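Local coordinates for virulence protein STM3117 (PDB 3HUH) that promotes replication of Salmonella Typhimurium inside host macrophages and may take part in biosynthesis and modification of the cell-wall peptidoglycan, at residues 57-62 against 66-71; 27-32 against 87-92; 34-39 against 131-136. All blocks are in the same frame, centred on the assembly; numbering follows the deposited sequence.

Interaction 1. Residues 57-62 against 66-71; sequences KALIFG and INLHQQ
The antiparallel hairpin of strands 56-61 and 64-70 closes here with Leu-59 opposite Ile-66 and Ala-58 opposite Asn-67, the short strand axes running at 156° to each other. Leu-59 and Ile-66 form a hydrogen-bonded pair: Leu-59 N gives its hydrogen to Ile-66 O at 2.8 Å, and Ile-66 N returns one to Leu-59 O at 2.9 Å. At the non-hydrogen-bonded pair Ala-58/Asn-67, Ala-58 CA comes to 3.2 Å from Ile-66 O in a CA-H...O contact. Leu-68 N then reaches Lys-57 O at 2.9 Å in a nearly straight bond (167°). The reverse bond fails, because Lys-57 N and Leu-68 O have drawn 4.6 Å apart; one water bridges these two atoms, and a second joins Lys-57 O to Leu-68 O. His-69 ND1 also donates to Leu-68 O, from above the carbonyl plane, so this oxygen is gripped by two waters and an imidazole. The second water lies at the in-plane edge of that same ring.

On the face carrying Leu-59, Phe-61, Ile-66 and Leu-68, packing is apolar. Leu-59 CD1 meets Leu-68 CD1 at 4.1 Å. Phe-61 has CG wedged between its backbone N and carbonyl carbon (chi1 63°), which swings the ring across to strand 64-70; CE2, at the ring edge, touches Ile-66 CG1 at 3.6 Å. The same ring stacks on Phe-47 and packs against Ile-24 of the second subunit, while Tyr-41 and Ile-38 of helix 34-43 cover Leu-59 and Leu-68. Strands 48-52 and 21-31 flank the hairpin, completing the beta-alpha-beta-beta-beta module characteristic of the VOC (glyoxalase) fold.

Interaction 2. Residues 27-32 against 87-92; sequences LVLTVS and ADLCFI
The contact between Leu-27, Leu-29, Ala-87 and Leu-89 is made by aliphatic groups, and the nearest flat group in the two segments, the Phe-91 ring, takes no part in it. That ring lies beyond the contact, in edge-to-face pairs with Phe-61 and Phe-47. Leu-27 and Leu-89 point at one another tip to tip, CD2 of Leu-27 standing 4.0 Å from CD2 of Leu-89. Leu-27 reaches this position with CG lying between its own backbone N and carbonyl carbon (chi1 59°), a less relaxed placement than that of the other two leucines. The second branch of Leu-89 is used as well: its CD1 comes within 4.4 Å of Leu-29 CD2, so Leu-89 touches both leucines of segment 27-32.

Leu-29 works through a single branch. CD2 faces segment 87-92 and presses on Ala-87 CB at 3.5 Å, closer than usual for two methyl carbons, which marks this as the tight point of the contact. Its side chain also rests on Ile-66 and on Tyr-41 of helix 34-43, continuing the apolar layer along the inner side of the first module.

Strands 21-31 and 88-93 are the outer strands of the chain's two four-stranded sheets. Leu-27 and the run from Leu-89 to Ile-92 enter antiparallel ladders with the second subunit, so backbone bonding continues across the dimer interface. Between the two segments themselves there is no hydrogen bond. With merely 140 Å² buried, the join depends on shape and on exclusion of water by methyl groups, which implies cohesion with little directional control; the orientation of the two strands is probably set largely by the sheets they belong to.

Interaction 3. Residues 34-39 against 131-136; sequences ISTTIR and RDPDGN
Partly water-mediated, this contact sets Thr-36 and Thr-37, in the first turns of helix 34-43, against Pro-133 and Asp-134 in the turn between strands 123-131 and 137-142. Thr-36 CG2 slides past the proline ring, 3.8 Å from Pro-133 CB. Thr-37 and Asp-134 cross at about a right angle, and two waters connect Thr-37 OG1 with Asp-134 OD2. One lies 2.8 Å from Thr-37 OG1 and donates to Asp-134 OD2 at 2.6 Å, with a weak further bond to Asp-132 OD2. The other donates to Asp-134 OD2 at 2.7 Å.

The loop is braced by its own hydrogen bonds. Its Asp-Pro-Asp-Gly-Asn sequence, familiar in VOC proteins, forms a type I turn from Asp-132 to Gly-135, overlaid by an Asx turn. Asp-132 OD1 accepts from Asp-134 N at 3.0 Å and from Asn-136 N at 2.9 Å, the donors arriving from opposite faces of the carboxylate plane. Asp-132 OD2 bonds to Tyr-41 OH, and Asp-134 OD1 takes the backbone N-H of Ser-32, so both carboxylates tie the loop to the first module.

Phe-40, farther along the helix, covers Pro-133 and Asp-132. Val-31, at the end of strand 21-31, packs against both Thr-37 and Asp-134, while Leu-68 of strand 64-70 lies beneath the helix.

From the N terminus, strand 21-31 supplies the first half of interaction 2, and helix 34-43, which follows, the first half of interaction 3. Interaction 1 then closes a short hairpin loop and is enclosed within both longer loops. Interaction 2 closes when the chain reaches strand 88-93, before interaction 3 closes at 131-136, so these two cross. Neighbouring strands 64-70 and 21-31 join interactions 1 and 2 through backbone bonds such as Asn-67 N to Leu-27 O. Interaction 1 meets interaction 3 where Ile-34 N bonds to Gln-70 OE1. Together the crossing contacts tie the first sheet and its helix to the second.

Interaction 1. Residues 57-62 against 66-71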
ATOM      1  N   LYS A  57     -12.098  11.210  -3.058  1.00 19.36           N
ATOM      2  CA  LYS A  57     -11.093  11.722  -2.135  1.00 18.73           C
ATOM      3  C   LYS A  57      -9.789  10.941  -2.132  1.00 17.30           C
ATOM      4  O   LYS A  57      -9.776   9.713  -2.279  1.00 18.04           O
ATOM      5  CB  LYS A  57     -11.635  11.735  -0.704  1.00 21.21           C
ATOM      6  CG  LYS A  57     -12.692  12.788  -0.428  1.00 25.72           C
ATOM      7  CD  LYS A  57     -14.003  12.474  -1.094  1.00 29.59           C
ATOM      8  CE  LYS A  57     -15.020  13.546  -0.743  1.00 32.00           C
ATOM      9  NZ  LYS A  57     -14.596  14.894  -1.223  1.00 33.86           N
ATOM     10  N   ALA A  58      -8.692  11.672  -1.962  1.00 16.67           N
ATOM     11  CA  ALA A  58      -7.367  11.079  -1.884  1.00 15.16           C
ATOM     12  C   ALA A  58      -6.541  11.875  -0.883  1.00 15.55           C
ATOM     13  O   ALA A  58      -6.864  13.022  -0.551  1.00 16.14           O
ATOM     14  CB  ALA A  58      -6.693  11.085  -3.246  1.00 15.19           C
ATOM     15  N   LEU A  59      -5.489  11.242  -0.389  1.00 14.52           N
ATOM     16  CA  LEU A  59      -4.581  11.861   0.558  1.00 15.13           C
ATOM     17  C   LEU A  59      -3.225  11.851  -0.116  1.00 16.11           C
ATOM     18  O   LEU A  59      -2.674  10.791  -0.419  1.00 15.35           O
ATOM     19  CB  LEU A  59      -4.529  11.060   1.858  1.00 15.80           C
ATOM     20  CG  LEU A  59      -5.801  11.147   2.708  1.00 18.74           C
ATOM     21  CD1 LEU A  59      -5.820  10.014   3.714  1.00 19.98           C
ATOM     22  CD2 LEU A  59      -5.872  12.508   3.398  1.00 19.35           C
ATOM     23  N   ILE A  60      -2.713  13.049  -0.373  1.00 16.38           N
ATOM     24  CA  ILE A  60      -1.431  13.238  -1.026  1.00 16.95           C
ATOM     25  C   ILE A  60      -0.283  13.309  -0.024  1.00 15.94           C
ATOM     26  O   ILE A  60      -0.401  13.952   1.015  1.00 18.90           O
ATOM     27  CB  ILE A  60      -1.425  14.570  -1.826  1.00 16.61           C
ATOM     28  CG1 ILE A  60      -2.626  14.620  -2.775  1.00 17.77           C
ATOM     29  CG2 ILE A  60      -0.101  14.754  -2.539  1.00 17.45           C
ATOM     30  CD1 ILE A  60      -2.702  13.467  -3.743  1.00 18.62           C
ATOM     31  N   PHE A  61       0.825  12.642  -0.342  1.00 15.75           N
ATOM     32  CA  PHE A  61       2.028  12.683   0.486  1.00 18.47           C
ATOM     33  C   PHE A  61       3.199  12.318  -0.411  1.00 18.22           C
ATOM     34  O   PHE A  61       3.087  11.426  -1.248  1.00 18.62           O
ATOM     35  CB  PHE A  61       1.924  11.727   1.687  1.00 19.65           C
ATOM     36  CG  PHE A  61       1.809  10.285   1.314  1.00 19.82           C
ATOM     37  CD1 PHE A  61       2.948   9.493   1.183  1.00 21.56           C
ATOM     38  CD2 PHE A  61       0.562   9.711   1.100  1.00 22.64           C
ATOM     39  CE1 PHE A  61       2.841   8.150   0.845  1.00 22.01           C
ATOM     40  CE2 PHE A  61       0.448   8.368   0.760  1.00 22.75           C
ATOM     41  CZ  PHE A  61       1.587   7.586   0.633  1.00 23.95           C
ATOM     42  N   GLY A  62       4.320  13.012  -0.243  1.00 19.66           N
ATOM     43  CA  GLY A  62       5.469  12.750  -1.091  1.00 20.40           C
ATOM     44  C   GLY A  62       5.006  12.809  -2.537  1.00 20.47           C
ATOM     45  O   GLY A  62       4.307  13.744  -2.935  1.00 21.27           O
ATOM     46  N   ILE A  66      -2.985   8.056  -1.362  1.00 15.12           N
ATOM     47  CA  ILE A  66      -3.868   7.003  -0.896  1.00 15.13           C
ATOM     48  C   ILE A  66      -5.278   7.419  -1.294  1.00 16.00           C
ATOM     49  O   ILE A  66      -5.774   8.458  -0.856  1.00 15.86           O
ATOM     50  CB  ILE A  66      -3.793   6.836   0.634  1.00 18.36           C
ATOM     51  CG1 ILE A  66      -2.449   6.208   1.010  1.00 19.91           C
ATOM     52  CG2 ILE A  66      -4.957   5.975   1.129  1.00 17.66           C
ATOM     53  CD1 ILE A  66      -2.204   6.131   2.487  1.00 21.58           C
ATOM     54  N   ASN A  67      -5.902   6.632  -2.162  1.00 14.39           N
ATOM     55  CA  ASN A  67      -7.265   6.925  -2.573  1.00 14.63           C
ATOM     56  C   ASN A  67      -8.188   6.337  -1.520  1.00 15.36           C
ATOM     57  O   ASN A  67      -7.905   5.278  -0.946  1.00 15.69           O
ATOM     58  CB  ASN A  67      -7.579   6.315  -3.940  1.00 15.61           C
ATOM     59  CG  ASN A  67      -6.889   7.039  -5.072  1.00 18.17           C
ATOM     60  OD1 ASN A  67      -6.640   8.247  -4.989  1.00 17.12           O
ATOM     61  ND2 ASN A  67      -6.604   6.315  -6.151  1.00 16.87           N
ATOM     62  N   LEU A  68      -9.288   7.025  -1.253  1.00 15.04           N
ATOM     63  CA  LEU A  68     -10.226   6.551  -0.259  1.00 14.07           C
ATOM     64  C   LEU A  68     -11.547   6.109  -0.863  1.00 14.36           C
ATOM     65  O   LEU A  68     -12.055   6.737  -1.791  1.00 16.17           O
ATOM     66  CB  LEU A  68     -10.501   7.651   0.780  1.00 14.80           C
ATOM     67  CG  LEU A  68      -9.275   8.218   1.498  1.00 12.77           C
ATOM     68  CD1 LEU A  68      -9.704   9.352   2.424  1.00 15.85           C
ATOM     69  CD2 LEU A  68      -8.573   7.112   2.289  1.00 15.31           C
ATOM     70  N   HIS A  69     -12.075   5.000  -0.348  1.00 15.50           N
ATOM     71  CA  HIS A  69     -13.386   4.481  -0.753  1.00 15.96           C
ATOM     72  C   HIS A  69     -14.170   4.377   0.549  1.00 14.63           C
ATOM     73  O   HIS A  69     -13.676   3.820   1.534  1.00 16.47           O
ATOM     74  CB  HIS A  69     -13.316   3.061  -1.322  1.00 15.34           C
ATOM     75  CG  HIS A  69     -12.876   2.970  -2.751  1.00 17.85           C
ATOM     76  ND1 HIS A  69     -12.455   4.055  -3.487  1.00 18.96           N
ATOM     77  CD2 HIS A  69     -12.774   1.897  -3.570  1.00 15.09           C
ATOM     78  CE1 HIS A  69     -12.110   3.654  -4.699  1.00 17.07           C
ATOM     79  NE2 HIS A  69     -12.294   2.348  -4.774  1.00 21.72           N
ATOM     80  N   GLN A  70     -15.384   4.906   0.577  1.00 16.82           N
ATOM     81  CA  GLN A  70     -16.180   4.787   1.787  1.00 16.17           C
ATOM     82  C   GLN A  70     -17.099   3.581   1.614  1.00 15.97           C
ATOM     83  O   GLN A  70     -17.573   3.303   0.512  1.00 16.56           O
ATOM     84  CB  GLN A  70     -17.005   6.055   2.015  1.00 17.27           C
ATOM     85  CG  GLN A  70     -17.861   6.029   3.269  1.00 18.88           C
ATOM     86  CD  GLN A  70     -18.383   7.408   3.638  1.00 22.49           C
ATOM     87  OE1 GLN A  70     -17.642   8.247   4.149  1.00 21.98           O
ATOM     88  NE2 GLN A  70     -19.662   7.655   3.362  1.00 25.16           N
ATOM     89  N   GLN A  71     -17.344   2.848   2.688  1.00 17.63           N
ATOM     90  CA  GLN A  71     -18.228   1.700   2.574  1.00 17.43           C
ATOM     91  C   GLN A  71     -19.582   2.157   2.038  1.00 19.15           C
ATOM     92  O   GLN A  71     -20.042   3.258   2.349  1.00 20.31           O
ATOM     93  CB  GLN A  71     -18.401   1.021   3.929  1.00 20.66           C
ATOM     94  CG  GLN A  71     -17.129   0.350   4.422  1.00 22.87           C
ATOM     95  CD  GLN A  71     -17.345  -0.435   5.695  1.00 24.18           C
ATOM     96  OE1 GLN A  71     -17.622   0.135   6.751  1.00 26.43           O
ATOM     97  NE2 GLN A  71     -17.232  -1.755   5.601  1.00 26.12           N
TER
HETATM   98  O   HOH W   1     -13.687   8.948  -2.455  1.00 17.26           O
HETATM   99  O   HOH W   2     -10.966   7.704  -4.103  1.00 18.12           O

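Interaction 2. Residues 27-32 against 87-92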
ATOM      1  N   LEU A  27      -2.578   3.420  -3.435  1.00 14.68           N
ATOM      2  CA  LEU A  27      -3.332   2.268  -2.989  1.00 13.15           C
ATOM      3  C   LEU A  27      -4.663   2.794  -2.494  1.00 13.87           C
ATOM      4  O   LEU A  27      -4.819   3.994  -2.256  1.00 13.89           O
ATOM      5  CB  LEU A  27      -2.581   1.515  -1.883  1.00 15.37           C
ATOM      6  CG  LEU A  27      -2.220   2.253  -0.596  1.00 14.97           C
ATOM      7  CD1 LEU A  27      -3.386   2.233   0.363  1.00 16.03           C
ATOM      8  CD2 LEU A  27      -1.023   1.576   0.036  1.00 16.29           C
ATOM      9  N   VAL A  28      -5.627   1.899  -2.352  1.00 13.83           N
ATOM     10  CA  VAL A  28      -6.952   2.286  -1.908  1.00 15.62           C
ATOM     11  C   VAL A  28      -7.301   1.726  -0.539  1.00 15.33           C
ATOM     12  O   VAL A  28      -7.165   0.527  -0.285  1.00 15.17           O
ATOM     13  CB  VAL A  28      -8.041   1.815  -2.904  1.00 16.25           C
ATOM     14  CG1 VAL A  28      -9.425   2.190  -2.384  1.00 16.83           C
ATOM     15  CG2 VAL A  28      -7.813   2.446  -4.268  1.00 18.36           C
ATOM     16  N   LEU A  29      -7.735   2.613   0.347  1.00 15.78           N
ATOM     17  CA  LEU A  29      -8.167   2.210   1.672  1.00 14.84           C
ATOM     18  C   LEU A  29      -9.685   2.307   1.681  1.00 15.09           C
ATOM     19  O   LEU A  29     -10.246   3.303   1.231  1.00 14.91           O
ATOM     20  CB  LEU A  29      -7.605   3.140   2.756  1.00 15.35           C
ATOM     21  CG  LEU A  29      -6.113   3.057   3.080  1.00 15.53           C
ATOM     22  CD1 LEU A  29      -5.779   4.050   4.195  1.00 18.56           C
ATOM     23  CD2 LEU A  29      -5.767   1.631   3.517  1.00 17.77           C
ATOM     24  N   THR A  30     -10.346   1.260   2.164  1.00 14.74           N
ATOM     25  CA  THR A  30     -11.799   1.268   2.265  1.00 15.63           C
ATOM     26  C   THR A  30     -12.080   1.605   3.721  1.00 16.32           C
ATOM     27  O   THR A  30     -11.636   0.904   4.631  1.00 17.05           O
ATOM     28  CB  THR A  30     -12.387  -0.095   1.882  1.00 15.82           C
ATOM     29  OG1 THR A  30     -12.084  -0.346   0.505  1.00 16.42           O
ATOM     30  CG2 THR A  30     -13.910  -0.105   2.070  1.00 15.76           C
ATOM     31  N   VAL A  31     -12.819   2.688   3.936  1.00 16.80           N
ATOM     32  CA  VAL A  31     -13.093   3.165   5.286  1.00 17.46           C
ATOM     33  C   VAL A  31     -14.571   3.364   5.614  1.00 18.42           C
ATOM     34  O   VAL A  31     -15.407   3.509   4.719  1.00 19.22           O
ATOM     35  CB  VAL A  31     -12.339   4.495   5.529  1.00 15.75           C
ATOM     36  CG1 VAL A  31     -10.842   4.280   5.334  1.00 16.04           C
ATOM     37  CG2 VAL A  31     -12.840   5.565   4.572  1.00 17.26           C
ATOM     38  N   SER A  32     -14.891   3.370   6.905  1.00 19.56           N
ATOM     39  CA  SER A  32     -16.277   3.561   7.323  1.00 21.00           C
ATOM     40  C   SER A  32     -16.730   5.007   7.130  1.00 21.76           C
ATOM     41  O   SER A  32     -17.866   5.261   6.714  1.00 21.57           O
ATOM     42  CB  SER A  32     -16.464   3.134   8.787  1.00 22.22           C
ATOM     43  OG  SER A  32     -15.672   3.907   9.672  1.00 28.97           O
ATOM     44  N   ALA A  87      -5.497  -2.876   6.371  1.00 17.37           N
ATOM     45  CA  ALA A  87      -4.207  -2.385   5.903  1.00 16.05           C
ATOM     46  C   ALA A  87      -3.135  -2.386   6.987  1.00 16.84           C
ATOM     47  O   ALA A  87      -3.420  -2.161   8.168  1.00 15.96           O
ATOM     48  CB  ALA A  87      -4.355  -0.981   5.321  1.00 16.98           C
ATOM     49  N   ASP A  88      -1.903  -2.630   6.551  1.00 16.68           N
ATOM     50  CA  ASP A  88      -0.718  -2.682   7.406  1.00 18.23           C
ATOM     51  C   ASP A  88       0.331  -1.991   6.536  1.00 18.79           C
ATOM     52  O   ASP A  88       0.918  -2.614   5.650  1.00 18.74           O
ATOM     53  CB  ASP A  88      -0.349  -4.148   7.650  1.00 19.09           C
ATOM     54  CG  ASP A  88       0.748  -4.314   8.673  1.00 19.61           C
ATOM     55  OD1 ASP A  88       1.568  -3.383   8.833  1.00 20.24           O
ATOM     56  OD2 ASP A  88       0.797  -5.392   9.301  1.00 21.55           O
ATOM     57  N   LEU A  89       0.546  -0.702   6.792  1.00 18.50           N
ATOM     58  CA  LEU A  89       1.434   0.134   5.986  1.00 19.14           C
ATOM     59  C   LEU A  89       2.570   0.791   6.746  1.00 17.63           C
ATOM     60  O   LEU A  89       2.411   1.189   7.895  1.00 17.30           O
ATOM     61  CB  LEU A  89       0.614   1.255   5.340  1.00 19.08           C
ATOM     62  CG  LEU A  89      -0.779   0.924   4.800  1.00 21.13           C
ATOM     63  CD1 LEU A  89      -1.473   2.205   4.373  1.00 18.15           C
ATOM     64  CD2 LEU A  89      -0.667  -0.047   3.631  1.00 19.65           C
ATOM     65  N   CYS A  90       3.708   0.940   6.080  1.00 18.47           N
ATOM     66  CA  CYS A  90       4.858   1.589   6.691  1.00 17.73           C
ATOM     67  C   CYS A  90       5.233   2.832   5.897  1.00 18.90           C
ATOM     68  O   CYS A  90       5.435   2.771   4.682  1.00 17.78           O
ATOM     69  CB  CYS A  90       6.060   0.647   6.742  1.00 18.80           C
ATOM     70  SG  CYS A  90       7.561   1.464   7.354  1.00 19.84           S
ATOM     71  N   PHE A  91       5.322   3.957   6.597  1.00 17.76           N
ATOM     72  CA  PHE A  91       5.675   5.232   5.983  1.00 18.59           C
ATOM     73  C   PHE A  91       7.023   5.692   6.515  1.00 19.76           C
ATOM     74  O   PHE A  91       7.284   5.593   7.717  1.00 19.54           O
ATOM     75  CB  PHE A  91       4.627   6.291   6.330  1.00 18.94           C
ATOM     76  CG  PHE A  91       3.274   6.021   5.745  1.00 20.83           C
ATOM     77  CD1 PHE A  91       3.029   6.247   4.395  1.00 20.11           C
ATOM     78  CD2 PHE A  91       2.248   5.525   6.540  1.00 22.28           C
ATOM     79  CE1 PHE A  91       1.776   5.981   3.846  1.00 20.90           C
ATOM     80  CE2 PHE A  91       0.994   5.254   6.003  1.00 21.75           C
ATOM     81  CZ  PHE A  91       0.755   5.481   4.655  1.00 20.41           C
ATOM     82  N   ILE A  92       7.883   6.182   5.629  1.00 17.84           N
ATOM     83  CA  ILE A  92       9.183   6.676   6.062  1.00 18.55           C
ATOM     84  C   ILE A  92       9.079   8.162   6.357  1.00 17.98           C
ATOM     85  O   ILE A  92       8.492   8.928   5.583  1.00 18.88           O
ATOM     86  CB  ILE A  92      10.274   6.491   4.984  1.00 17.79           C
ATOM     87  CG1 ILE A  92      10.448   5.008   4.662  1.00 17.90           C
ATOM     88  CG2 ILE A  92      11.589   7.106   5.468  1.00 20.12           C
ATOM     89  CD1 ILE A  92      10.796   4.142   5.859  1.00 18.92           C
TER

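Interaction 3. Residues 34-39 against 131-136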
ATOM      1  N   ILE A  34     -15.086   8.595   5.479  1.00 18.33           N
ATOM      2  CA  ILE A  34     -14.024   9.358   4.848  1.00 18.61           C
ATOM      3  C   ILE A  34     -13.645  10.623   5.625  1.00 18.73           C
ATOM      4  O   ILE A  34     -12.461  10.919   5.777  1.00 18.71           O
ATOM      5  CB  ILE A  34     -14.398   9.688   3.379  1.00 18.38           C
ATOM      6  CG1 ILE A  34     -14.236   8.423   2.527  1.00 19.25           C
ATOM      7  CG2 ILE A  34     -13.538  10.832   2.850  1.00 19.34           C
ATOM      8  CD1 ILE A  34     -14.572   8.587   1.056  1.00 18.93           C
ATOM      9  N   SER A  35     -14.633  11.358   6.136  1.00 19.95           N
ATOM     10  CA  SER A  35     -14.338  12.579   6.890  1.00 20.56           C
ATOM     11  C   SER A  35     -13.415  12.307   8.075  1.00 20.11           C
ATOM     12  O   SER A  35     -12.444  13.034   8.308  1.00 21.76           O
ATOM     13  CB  SER A  35     -15.631  13.231   7.396  1.00 22.28           C
ATOM     14  OG  SER A  35     -16.385  13.750   6.318  1.00 28.34           O
ATOM     15  N   THR A  36     -13.724  11.253   8.821  1.00 19.75           N
ATOM     16  CA  THR A  36     -12.934  10.873   9.985  1.00 18.58           C
ATOM     17  C   THR A  36     -11.522  10.444   9.588  1.00 19.00           C
ATOM     18  O   THR A  36     -10.543  10.785  10.257  1.00 17.92           O
ATOM     19  CB  THR A  36     -13.618   9.725  10.746  1.00 20.40           C
ATOM     20  OG1 THR A  36     -14.943  10.129  11.123  1.00 22.69           O
ATOM     21  CG2 THR A  36     -12.834   9.367  11.984  1.00 21.98           C
ATOM     22  N   THR A  37     -11.428   9.696   8.495  1.00 18.13           N
ATOM     23  CA  THR A  37     -10.146   9.223   7.994  1.00 17.86           C
ATOM     24  C   THR A  37      -9.286  10.404   7.566  1.00 17.82           C
ATOM     25  O   THR A  37      -8.096  10.475   7.898  1.00 18.53           O
ATOM     26  CB  THR A  37     -10.361   8.262   6.805  1.00 18.08           C
ATOM     27  OG1 THR A  37     -10.969   7.057   7.280  1.00 17.88           O
ATOM     28  CG2 THR A  37      -9.045   7.929   6.120  1.00 15.45           C
ATOM     29  N   ILE A  38      -9.891  11.337   6.840  1.00 18.35           N
ATOM     30  CA  ILE A  38      -9.168  12.509   6.368  1.00 17.89           C
ATOM     31  C   ILE A  38      -8.606  13.306   7.541  1.00 19.59           C
ATOM     32  O   ILE A  38      -7.435  13.694   7.534  1.00 16.36           O
ATOM     33  CB  ILE A  38     -10.084  13.404   5.490  1.00 18.30           C
ATOM     34  CG1 ILE A  38     -10.298  12.726   4.125  1.00 17.62           C
ATOM     35  CG2 ILE A  38      -9.465  14.801   5.321  1.00 17.32           C
ATOM     36  CD1 ILE A  38     -11.212  13.489   3.160  1.00 19.23           C
ATOM     37  N   ARG A  39      -9.430  13.545   8.555  1.00 20.53           N
ATOM     38  CA  ARG A  39      -8.963  14.300   9.713  1.00 22.30           C
ATOM     39  C   ARG A  39      -7.740  13.659  10.362  1.00 21.34           C
ATOM     40  O   ARG A  39      -6.794  14.349  10.738  1.00 21.14           O
ATOM     41  CB  ARG A  39     -10.085  14.461  10.740  1.00 25.90           C
ATOM     42  CG  ARG A  39     -11.034  15.610  10.439  1.00 31.87           C
ATOM     43  CD  ARG A  39     -11.934  15.913  11.636  1.00 36.86           C
ATOM     44  NE  ARG A  39     -12.539  17.241  11.548  1.00 41.18           N
ATOM     45  CZ  ARG A  39     -13.406  17.618  10.613  1.00 42.77           C
ATOM     46  NH1 ARG A  39     -13.785  16.768   9.667  1.00 43.30           N
ATOM     47  NH2 ARG A  39     -13.897  18.852  10.627  1.00 43.99           N
ATOM     48  N   ARG A 131      -2.599   3.226  15.131  1.00 19.60           N
ATOM     49  CA  ARG A 131      -3.704   2.742  14.323  1.00 20.11           C
ATOM     50  C   ARG A 131      -4.550   3.902  13.853  1.00 19.28           C
ATOM     51  O   ARG A 131      -4.698   4.900  14.563  1.00 20.21           O
ATOM     52  CB  ARG A 131      -4.585   1.776  15.113  1.00 22.51           C
ATOM     53  CG  ARG A 131      -3.943   0.425  15.343  1.00 23.58           C
ATOM     54  CD  ARG A 131      -4.912  -0.572  15.942  1.00 24.84           C
ATOM     55  NE  ARG A 131      -4.208  -1.791  16.328  1.00 23.63           N
ATOM     56  CZ  ARG A 131      -3.729  -2.689  15.474  1.00 25.44           C
ATOM     57  NH1 ARG A 131      -3.887  -2.521  14.166  1.00 24.75           N
ATOM     58  NH2 ARG A 131      -3.068  -3.745  15.931  1.00 25.52           N
ATOM     59  N   ASP A 132      -5.102   3.784  12.650  1.00 19.24           N
ATOM     60  CA  ASP A 132      -5.952   4.848  12.150  1.00 19.12           C
ATOM     61  C   ASP A 132      -7.376   4.592  12.649  1.00 18.17           C
ATOM     62  O   ASP A 132      -7.621   3.612  13.353  1.00 19.20           O
ATOM     63  CB  ASP A 132      -5.851   4.967  10.614  1.00 19.06           C
ATOM     64  CG  ASP A 132      -6.601   3.881   9.857  1.00 18.08           C
ATOM     65  OD1 ASP A 132      -7.160   2.946  10.464  1.00 18.76           O
ATOM     66  OD2 ASP A 132      -6.623   3.982   8.610  1.00 18.37           O
ATOM     67  N   PRO A 133      -8.327   5.472  12.312  1.00 19.26           N
ATOM     68  CA  PRO A 133      -9.714   5.301  12.767  1.00 19.61           C
ATOM     69  C   PRO A 133     -10.394   3.963  12.506  1.00 20.80           C
ATOM     70  O   PRO A 133     -11.294   3.562  13.257  1.00 21.23           O
ATOM     71  CB  PRO A 133     -10.436   6.456  12.087  1.00 20.51           C
ATOM     72  CG  PRO A 133      -9.401   7.522  12.088  1.00 21.56           C
ATOM     73  CD  PRO A 133      -8.171   6.765  11.623  1.00 20.45           C
ATOM     74  N   ASP A 134      -9.964   3.267  11.458  1.00 19.01           N
ATOM     75  CA  ASP A 134     -10.570   1.987  11.110  1.00 19.40           C
ATOM     76  C   ASP A 134      -9.804   0.783  11.637  1.00 17.87           C
ATOM     77  O   ASP A 134     -10.227  -0.351  11.454  1.00 18.56           O
ATOM     78  CB  ASP A 134     -10.733   1.888   9.591  1.00 18.22           C
ATOM     79  CG  ASP A 134     -11.773   2.857   9.053  1.00 20.12           C
ATOM     80  OD1 ASP A 134     -12.964   2.482   8.980  1.00 19.98           O
ATOM     81  OD2 ASP A 134     -11.404   4.006   8.726  1.00 20.17           O
ATOM     82  N   GLY A 135      -8.676   1.029  12.298  1.00 19.60           N
ATOM     83  CA  GLY A 135      -7.903  -0.073  12.838  1.00 18.65           C
ATOM     84  C   GLY A 135      -6.721  -0.495  11.982  1.00 18.63           C
ATOM     85  O   GLY A 135      -6.022  -1.453  12.318  1.00 19.84           O
ATOM     86  N   ASN A 136      -6.500   0.197  10.867  1.00 17.57           N
ATOM     87  CA  ASN A 136      -5.364  -0.131  10.017  1.00 16.91           C
ATOM     88  C   ASN A 136      -4.103   0.106  10.843  1.00 17.69           C
ATOM     89  O   ASN A 136      -4.045   1.041  11.653  1.00 17.91           O
ATOM     90  CB  ASN A 136      -5.326   0.769   8.778  1.00 15.99           C
ATOM     91  CG  ASN A 136      -6.523   0.562   7.861  1.00 15.68           C
ATOM     92  OD1 ASN A 136      -7.161   1.523   7.429  1.00 18.24           O
ATOM     93  ND2 ASN A 136      -6.823  -0.688   7.553  1.00 14.03           N
TER
HETATM   94  O   HOH W   3      -9.138   5.342   8.618  1.00 16.87           O
HETATM   95  O   HOH W   4     -13.307   5.912   8.795  1.00 18.79           O